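Local coordinates for protein phosphatase YwpJ (Bacillus subtilis, PDB 1NRW) that removes phosphate in vitro from five- and six-carbon sugar phosphates and nucleoside monophosphates, and more weakly from flavin mononucleotide, as a magnesium-dependent member of the HAD superfamily, at residues A[213-225]-A[237-251]. Numbering follows the deposited sequence.
Sequences RKASKGQALKRLA and AVGDSLNDKSMLEAA. With CA (calcium ion), chain D; PO4 (phosphate ion), chain B.
With CG of Lys217 turned anti to its carbonyl carbon (chi1 -70°) and the chain extended beyond it, the amine is carried past Asn243 O to Asp244, whose CG lies beside its own backbone N (chi1 -62°). There NZ forms a salt bridge with OD1 of Asp244 at 2.8 Å, meeting that oxygen nearly along its C-O axis, and it also donates to O2 of the bound phosphate at 2.8 Å. NZ also forms a salt bridge with Asp10, the probable nucleophile, and donates to Ser43 O. The other carboxylate oxygen of Asp244, OD2, accepts from Ser241 N from above the carboxylate plane, a bond likely to steady the loop whose Asp240 OD1 and Ser241 OG bind calcium. A methionine in place of Lys217 would probably leave Asp244 OD1 and the phosphate without their shared cationic partner. Gly218 permits close helix packing: its CA lies 3.6 Å from Met247 CA, where a side chain would strike Ser246 O, and its N donates to Ser246 OG (3.0 Å). Farther along, Leu221 CD2 touches Met247 CB, Ala237 and Ala251. Helix segments 217-225 and 245-250, whose axes run 39° apart, thus pack together beside parallel strands 39-43, 6-10 and 235-239 of the Rossmann-like HAD core.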
ATOM      1  N   ARG A 213      11.500   2.664 -10.357  1.00 19.05           N
ATOM      2  CA  ARG A 213      12.092   1.331 -10.362  1.00 20.44           C
ATOM      3  C   ARG A 213      12.580   0.869  -8.992  1.00 18.93           C
ATOM      4  O   ARG A 213      12.417  -0.295  -8.635  1.00 18.69           O
ATOM      5  CB  ARG A 213      13.262   1.279 -11.354  1.00 23.38           C
ATOM      6  CG  ARG A 213      13.918  -0.092 -11.461  1.00 29.21           C
ATOM      7  CD  ARG A 213      12.906  -1.156 -11.874  1.00 34.38           C
ATOM      8  NE  ARG A 213      13.492  -2.491 -11.936  1.00 39.94           N
ATOM      9  CZ  ARG A 213      14.433  -2.861 -12.800  1.00 43.35           C
ATOM     10  NH1 ARG A 213      14.903  -1.994 -13.689  1.00 44.24           N
ATOM     11  NH2 ARG A 213      14.909  -4.100 -12.773  1.00 45.65           N
ATOM     12  N   LYS A 214      13.185   1.777  -8.231  1.00 19.09           N
ATOM     13  CA  LYS A 214      13.704   1.431  -6.914  1.00 17.98           C
ATOM     14  C   LYS A 214      12.683   1.565  -5.796  1.00 16.56           C
ATOM     15  O   LYS A 214      13.024   1.428  -4.624  1.00 17.66           O
ATOM     16  CB  LYS A 214      14.933   2.276  -6.580  1.00 20.82           C
ATOM     17  CG  LYS A 214      16.142   1.986  -7.460  1.00 24.62           C
ATOM     18  CD  LYS A 214      17.368   2.729  -6.941  1.00 28.48           C
ATOM     19  CE  LYS A 214      18.579   2.505  -7.834  1.00 31.53           C
ATOM     20  NZ  LYS A 214      18.349   3.037  -9.207  1.00 37.16           N
ATOM     21  N   ALA A 215      11.432   1.837  -6.158  1.00 14.45           N
ATOM     22  CA  ALA A 215      10.376   1.965  -5.163  1.00 15.57           C
ATOM     23  C   ALA A 215       9.403   0.786  -5.234  1.00 15.32           C
ATOM     24  O   ALA A 215       8.541   0.732  -6.109  1.00 16.28           O
ATOM     25  CB  ALA A 215       9.614   3.278  -5.363  1.00 13.45           C
ATOM     26  N   SER A 216       9.570  -0.171  -4.330  1.00 15.41           N
ATOM     27  CA  SER A 216       8.679  -1.325  -4.247  1.00 15.54           C
ATOM     28  C   SER A 216       8.672  -1.718  -2.774  1.00 14.17           C
ATOM     29  O   SER A 216       9.589  -1.362  -2.029  1.00 15.42           O
ATOM     30  CB  SER A 216       9.171  -2.490  -5.121  1.00 16.52           C
ATOM     31  OG  SER A 216      10.336  -3.110  -4.598  1.00 17.31           O
ATOM     32  N   LYS A 217       7.641  -2.430  -2.331  1.00 14.43           N
ATOM     33  CA  LYS A 217       7.597  -2.805  -0.925  1.00 13.75           C
ATOM     34  C   LYS A 217       8.799  -3.666  -0.555  1.00 13.41           C
ATOM     35  O   LYS A 217       9.351  -3.527   0.533  1.00 15.02           O
ATOM     36  CB  LYS A 217       6.288  -3.534  -0.600  1.00 11.67           C
ATOM     37  CG  LYS A 217       5.069  -2.615  -0.651  1.00 12.17           C
ATOM     38  CD  LYS A 217       3.825  -3.294  -0.088  1.00 12.31           C
ATOM     39  CE  LYS A 217       2.612  -2.368  -0.156  1.00 13.84           C
ATOM     40  NZ  LYS A 217       1.422  -2.996   0.484  1.00 13.02           N
ATOM     41  N   GLY A 218       9.211  -4.539  -1.474  1.00 14.87           N
ATOM     42  CA  GLY A 218      10.354  -5.399  -1.218  1.00 14.15           C
ATOM     43  C   GLY A 218      11.668  -4.638  -1.122  1.00 14.31           C
ATOM     44  O   GLY A 218      12.477  -4.906  -0.242  1.00 15.33           O
ATOM     45  N   GLN A 219      11.891  -3.685  -2.020  1.00 14.85           N
ATOM     46  CA  GLN A 219      13.129  -2.910  -1.984  1.00 15.99           C
ATOM     47  C   GLN A 219      13.200  -2.010  -0.754  1.00 16.62           C
ATOM     48  O   GLN A 219      14.274  -1.802  -0.190  1.00 15.32           O
ATOM     49  CB  GLN A 219      13.271  -2.076  -3.259  1.00 17.33           C
ATOM     50  CG  GLN A 219      13.554  -2.914  -4.493  1.00 21.05           C
ATOM     51  CD  GLN A 219      13.581  -2.091  -5.762  1.00 23.56           C
ATOM     52  OE1 GLN A 219      12.539  -1.824  -6.376  1.00 24.39           O
ATOM     53  NE2 GLN A 219      14.773  -1.666  -6.155  1.00 19.47           N
ATOM     54  N   ALA A 220      12.055  -1.476  -0.337  1.00 15.57           N
ATOM     55  CA  ALA A 220      12.007  -0.614   0.836  1.00 15.99           C
ATOM     56  C   ALA A 220      12.328  -1.443   2.076  1.00 15.21           C
ATOM     57  O   ALA A 220      13.003  -0.972   2.992  1.00 15.93           O
ATOM     58  CB  ALA A 220      10.620   0.029   0.970  1.00 14.71           C
ATOM     59  N   LEU A 221      11.831  -2.678   2.104  1.00 13.60           N
ATOM     60  CA  LEU A 221      12.088  -3.570   3.223  1.00 14.90           C
ATOM     61  C   LEU A 221      13.592  -3.858   3.291  1.00 15.57           C
ATOM     62  O   LEU A 221      14.191  -3.803   4.363  1.00 16.28           O
ATOM     63  CB  LEU A 221      11.302  -4.878   3.060  1.00 16.06           C
ATOM     64  CG  LEU A 221      11.499  -5.965   4.125  1.00 17.78           C
ATOM     65  CD1 LEU A 221      11.325  -5.373   5.519  1.00 19.46           C
ATOM     66  CD2 LEU A 221      10.499  -7.095   3.888  1.00 18.05           C
ATOM     67  N   LYS A 222      14.203  -4.145   2.144  1.00 16.77           N
ATOM     68  CA  LYS A 222      15.635  -4.428   2.118  1.00 17.80           C
ATOM     69  C   LYS A 222      16.440  -3.211   2.565  1.00 19.22           C
ATOM     70  O   LYS A 222      17.419  -3.332   3.304  1.00 19.80           O
ATOM     71  CB  LYS A 222      16.077  -4.835   0.711  1.00 19.14           C
ATOM     72  CG  LYS A 222      15.512  -6.157   0.228  1.00 23.31           C
ATOM     73  CD  LYS A 222      16.085  -6.489  -1.143  1.00 25.71           C
ATOM     74  CE  LYS A 222      15.504  -7.763  -1.715  1.00 29.84           C
ATOM     75  NZ  LYS A 222      16.058  -8.018  -3.081  1.00 31.20           N
ATOM     76  N   ARG A 223      16.016  -2.039   2.109  1.00 18.51           N
ATOM     77  CA  ARG A 223      16.674  -0.784   2.443  1.00 22.03           C
ATOM     78  C   ARG A 223      16.673  -0.565   3.958  1.00 21.43           C
ATOM     79  O   ARG A 223      17.687  -0.184   4.548  1.00 19.79           O
ATOM     80  CB  ARG A 223      15.937   0.364   1.741  1.00 25.71           C
ATOM     81  CG  ARG A 223      16.654   1.689   1.720  1.00 31.95           C
ATOM     82  CD  ARG A 223      15.764   2.753   1.086  1.00 34.32           C
ATOM     83  NE  ARG A 223      15.355   2.410  -0.275  1.00 36.29           N
ATOM     84  CZ  ARG A 223      16.165   2.434  -1.330  1.00 38.65           C
ATOM     85  NH1 ARG A 223      17.436   2.785  -1.184  1.00 38.92           N
ATOM     86  NH2 ARG A 223      15.703   2.117  -2.533  1.00 37.81           N
ATOM     87  N   LEU A 224      15.529  -0.815   4.584  1.00 19.39           N
ATOM     88  CA  LEU A 224      15.386  -0.631   6.021  1.00 19.47           C
ATOM     89  C   LEU A 224      16.164  -1.672   6.815  1.00 18.95           C
ATOM     90  O   LEU A 224      16.861  -1.339   7.772  1.00 19.36           O
ATOM     91  CB  LEU A 224      13.908  -0.692   6.411  1.00 19.46           C
ATOM     92  CG  LEU A 224      13.575  -0.349   7.864  1.00 21.05           C
ATOM     93  CD1 LEU A 224      14.117   1.031   8.215  1.00 20.26           C
ATOM     94  CD2 LEU A 224      12.064  -0.387   8.051  1.00 21.02           C
ATOM     95  N   ALA A 225      16.041  -2.933   6.415  1.00 17.97           N
ATOM     96  CA  ALA A 225      16.740  -4.008   7.106  1.00 19.33           C
ATOM     97  C   ALA A 225      18.238  -3.731   7.113  1.00 21.04           C
ATOM     98  O   ALA A 225      18.907  -3.878   8.141  1.00 21.18           O
ATOM     99  CB  ALA A 225      16.456  -5.342   6.424  1.00 18.80           C
ATOM    100  N   ALA A 237       7.513 -11.009   6.305  1.00 14.44           N
ATOM    101  CA  ALA A 237       6.589 -10.056   5.685  1.00 13.39           C
ATOM    102  C   ALA A 237       5.276 -10.782   5.439  1.00 15.67           C
ATOM    103  O   ALA A 237       5.267 -11.953   5.042  1.00 15.94           O
ATOM    104  CB  ALA A 237       7.158  -9.541   4.371  1.00 14.37           C
ATOM    105  N   VAL A 238       4.168 -10.090   5.679  1.00 12.92           N
ATOM    106  CA  VAL A 238       2.851 -10.687   5.503  1.00 12.53           C
ATOM    107  C   VAL A 238       1.959  -9.764   4.671  1.00 12.89           C
ATOM    108  O   VAL A 238       2.009  -8.543   4.824  1.00 12.30           O
ATOM    109  CB  VAL A 238       2.201 -10.977   6.892  1.00 12.39           C
ATOM    110  CG1 VAL A 238       2.053  -9.687   7.697  1.00 14.55           C
ATOM    111  CG2 VAL A 238       0.864 -11.655   6.716  1.00 11.22           C
ATOM    112  N   GLY A 239       1.165 -10.351   3.779  1.00 13.20           N
ATOM    113  CA  GLY A 239       0.281  -9.558   2.933  1.00 12.81           C
ATOM    114  C   GLY A 239      -0.750 -10.408   2.210  1.00 13.78           C
ATOM    115  O   GLY A 239      -0.690 -11.640   2.269  1.00 13.70           O
ATOM    116  N   ASP A 240      -1.684  -9.757   1.513  1.00 14.30           N
ATOM    117  CA  ASP A 240      -2.742 -10.460   0.785  1.00 14.40           C
ATOM    118  C   ASP A 240      -2.794 -10.110  -0.697  1.00 14.39           C
ATOM    119  O   ASP A 240      -3.264 -10.903  -1.508  1.00 14.72           O
ATOM    120  CB  ASP A 240      -4.113 -10.111   1.374  1.00 14.83           C
ATOM    121  CG  ASP A 240      -4.480  -8.651   1.157  1.00 16.26           C
ATOM    122  OD1 ASP A 240      -3.641  -7.807   1.503  1.00 14.77           O
ATOM    123  OD2 ASP A 240      -5.585  -8.342   0.647  1.00 14.37           O
ATOM    124  N   SER A 241      -2.314  -8.920  -1.041  1.00 15.45           N
ATOM    125  CA  SER A 241      -2.393  -8.430  -2.411  1.00 15.07           C
ATOM    126  C   SER A 241      -1.140  -8.501  -3.282  1.00 15.14           C
ATOM    127  O   SER A 241      -0.023  -8.677  -2.799  1.00 15.25           O
ATOM    128  CB  SER A 241      -2.930  -7.002  -2.376  1.00 14.85           C
ATOM    129  OG  SER A 241      -2.246  -6.259  -1.382  1.00 15.89           O
ATOM    130  N   LEU A 242      -1.345  -8.333  -4.585  1.00 16.88           N
ATOM    131  CA  LEU A 242      -0.262  -8.425  -5.555  1.00 17.61           C
ATOM    132  C   LEU A 242       0.919  -7.496  -5.300  1.00 16.38           C
ATOM    133  O   LEU A 242       2.060  -7.869  -5.568  1.00 17.86           O
ATOM    134  CB  LEU A 242      -0.808  -8.201  -6.971  1.00 20.28           C
ATOM    135  CG  LEU A 242       0.183  -8.443  -8.113  1.00 25.42           C
ATOM    136  CD1 LEU A 242       0.755  -9.853  -8.018  1.00 26.58           C
ATOM    137  CD2 LEU A 242      -0.514  -8.222  -9.455  1.00 27.29           C
ATOM    138  N   ASN A 243       0.659  -6.298  -4.782  1.00 15.08           N
ATOM    139  CA  ASN A 243       1.736  -5.353  -4.506  1.00 14.81           C
ATOM    140  C   ASN A 243       2.631  -5.791  -3.342  1.00 15.47           C
ATOM    141  O   ASN A 243       3.641  -5.147  -3.049  1.00 14.47           O
ATOM    142  CB  ASN A 243       1.161  -3.948  -4.256  1.00 14.25           C
ATOM    143  CG  ASN A 243       0.167  -3.906  -3.101  1.00 15.36           C
ATOM    144  OD1 ASN A 243      -0.516  -4.888  -2.817  1.00 15.14           O
ATOM    145  ND2 ASN A 243       0.066  -2.745  -2.447  1.00 14.05           N
ATOM    146  N   ASP A 244       2.262  -6.887  -2.681  1.00 14.27           N
ATOM    147  CA  ASP A 244       3.051  -7.403  -1.563  1.00 13.98           C
ATOM    148  C   ASP A 244       4.035  -8.483  -2.000  1.00 14.42           C
ATOM    149  O   ASP A 244       4.910  -8.879  -1.228  1.00 14.12           O
ATOM    150  CB  ASP A 244       2.152  -8.011  -0.480  1.00 12.72           C
ATOM    151  CG  ASP A 244       1.214  -7.006   0.144  1.00 13.94           C
ATOM    152  OD1 ASP A 244       1.607  -5.827   0.284  1.00 13.63           O
ATOM    153  OD2 ASP A 244       0.091  -7.412   0.521  1.00 13.37           O
ATOM    154  N   LYS A 245       3.887  -8.966  -3.229  1.00 15.01           N
ATOM    155  CA  LYS A 245       4.743 -10.034  -3.736  1.00 17.16           C
ATOM    156  C   LYS A 245       6.231  -9.802  -3.493  1.00 17.66           C
ATOM    157  O   LYS A 245       6.916 -10.663  -2.929  1.00 16.82           O
ATOM    158  CB  LYS A 245       4.487 -10.247  -5.229  1.00 20.15           C
ATOM    159  CG  LYS A 245       5.291 -11.379  -5.850  1.00 27.27           C
ATOM    160  CD  LYS A 245       4.943 -11.535  -7.325  1.00 32.58           C
ATOM    161  CE  LYS A 245       5.866 -12.525  -8.013  1.00 36.53           C
ATOM    162  NZ  LYS A 245       5.776 -13.879  -7.409  1.00 39.93           N
ATOM    163  N   SER A 246       6.728  -8.638  -3.896  1.00 16.20           N
ATOM    164  CA  SER A 246       8.145  -8.338  -3.729  1.00 17.82           C
ATOM    165  C   SER A 246       8.631  -8.355  -2.285  1.00 17.03           C
ATOM    166  O   SER A 246       9.784  -8.713  -2.034  1.00 17.45           O
ATOM    167  CB  SER A 246       8.497  -6.991  -4.379  1.00 16.57           C
ATOM    168  OG  SER A 246       7.864  -5.898  -3.735  1.00 17.63           O
HETATM  169  N   MSE A 247       7.788  -7.986  -1.321  1.00 16.65           N
HETATM  170  CA  MSE A 247       8.290  -8.008   0.045  1.00 17.24           C
HETATM  171  C   MSE A 247       8.267  -9.414   0.640  1.00 16.62           C
HETATM  172  O   MSE A 247       9.109  -9.736   1.474  1.00 16.30           O
HETATM  173  CB  MSE A 247       7.578  -6.982   0.943  1.00 21.34           C
HETATM  174  CG  MSE A 247       6.233  -7.346   1.488  1.00 22.89           C
HETATM  175 SE   MSE A 247       5.741  -5.972   2.792  1.00 33.54          SE
HETATM  176  CE  MSE A 247       3.843  -6.332   2.821  1.00 22.78           C
ATOM    177  N   LEU A 248       7.332 -10.260   0.207  1.00 16.46           N
ATOM    178  CA  LEU A 248       7.328 -11.639   0.695  1.00 17.52           C
ATOM    179  C   LEU A 248       8.583 -12.304   0.133  1.00 18.84           C
ATOM    180  O   LEU A 248       9.253 -13.076   0.822  1.00 19.05           O
ATOM    181  CB  LEU A 248       6.096 -12.410   0.218  1.00 15.67           C
ATOM    182  CG  LEU A 248       4.887 -12.425   1.160  1.00 15.59           C
ATOM    183  CD1 LEU A 248       4.267 -11.029   1.221  1.00 16.31           C
ATOM    184  CD2 LEU A 248       3.865 -13.450   0.668  1.00 17.67           C
ATOM    185  N   GLU A 249       8.902 -11.993  -1.119  1.00 20.05           N
ATOM    186  CA  GLU A 249      10.084 -12.561  -1.764  1.00 21.36           C
ATOM    187  C   GLU A 249      11.362 -12.078  -1.084  1.00 20.91           C
ATOM    188  O   GLU A 249      12.310 -12.846  -0.903  1.00 23.12           O
ATOM    189  CB  GLU A 249      10.116 -12.179  -3.248  1.00 23.57           C
ATOM    190  CG  GLU A 249       8.911 -12.657  -4.042  1.00 27.96           C
ATOM    191  CD  GLU A 249       8.956 -12.223  -5.500  1.00 33.12           C
ATOM    192  OE1 GLU A 249       9.209 -11.028  -5.762  1.00 35.53           O
ATOM    193  OE2 GLU A 249       8.730 -13.076  -6.383  1.00 33.99           O
ATOM    194  N   ALA A 250      11.386 -10.808  -0.693  1.00 19.81           N
ATOM    195  CA  ALA A 250      12.558 -10.235  -0.043  1.00 20.01           C
ATOM    196  C   ALA A 250      12.781 -10.755   1.376  1.00 20.59           C
ATOM    197  O   ALA A 250      13.921 -10.979   1.785  1.00 20.70           O
ATOM    198  CB  ALA A 250      12.450  -8.714  -0.024  1.00 20.60           C
ATOM    199  N   ALA A 251      11.695 -10.951   2.120  1.00 17.81           N
ATOM    200  CA  ALA A 251      11.777 -11.416   3.505  1.00 19.18           C
ATOM    201  C   ALA A 251      12.260 -12.858   3.654  1.00 18.27           C
ATOM    202  O   ALA A 251      12.089 -13.679   2.755  1.00 19.09           O
ATOM    203  CB  ALA A 251      10.417 -11.270   4.186  1.00 17.79           C
TER
HETATM  204 CA    CA D 903      -3.352  -5.445   0.734  1.00 23.44          CA
HETATM  205  P   PO4 B 900      -2.237  -1.685   0.525  1.00 14.15           P
HETATM  206  O1  PO4 B 900      -2.358  -3.124   0.830  1.00 13.14           O
HETATM  207  O2  PO4 B 900      -0.877  -1.409  -0.006  1.00 14.34           O
HETATM  208  O3  PO4 B 900      -3.255  -1.313  -0.488  1.00 15.64           O
HETATM  209  O4  PO4 B 900      -2.454  -0.907   1.767  1.00 11.57           O
HETATM  210  O   HOH W   1       5.435  -3.203  -4.180  1.00 17.99           O
HETATM  211  O   HOH W   2      -5.722  -5.632  -0.007  1.00 14.73           O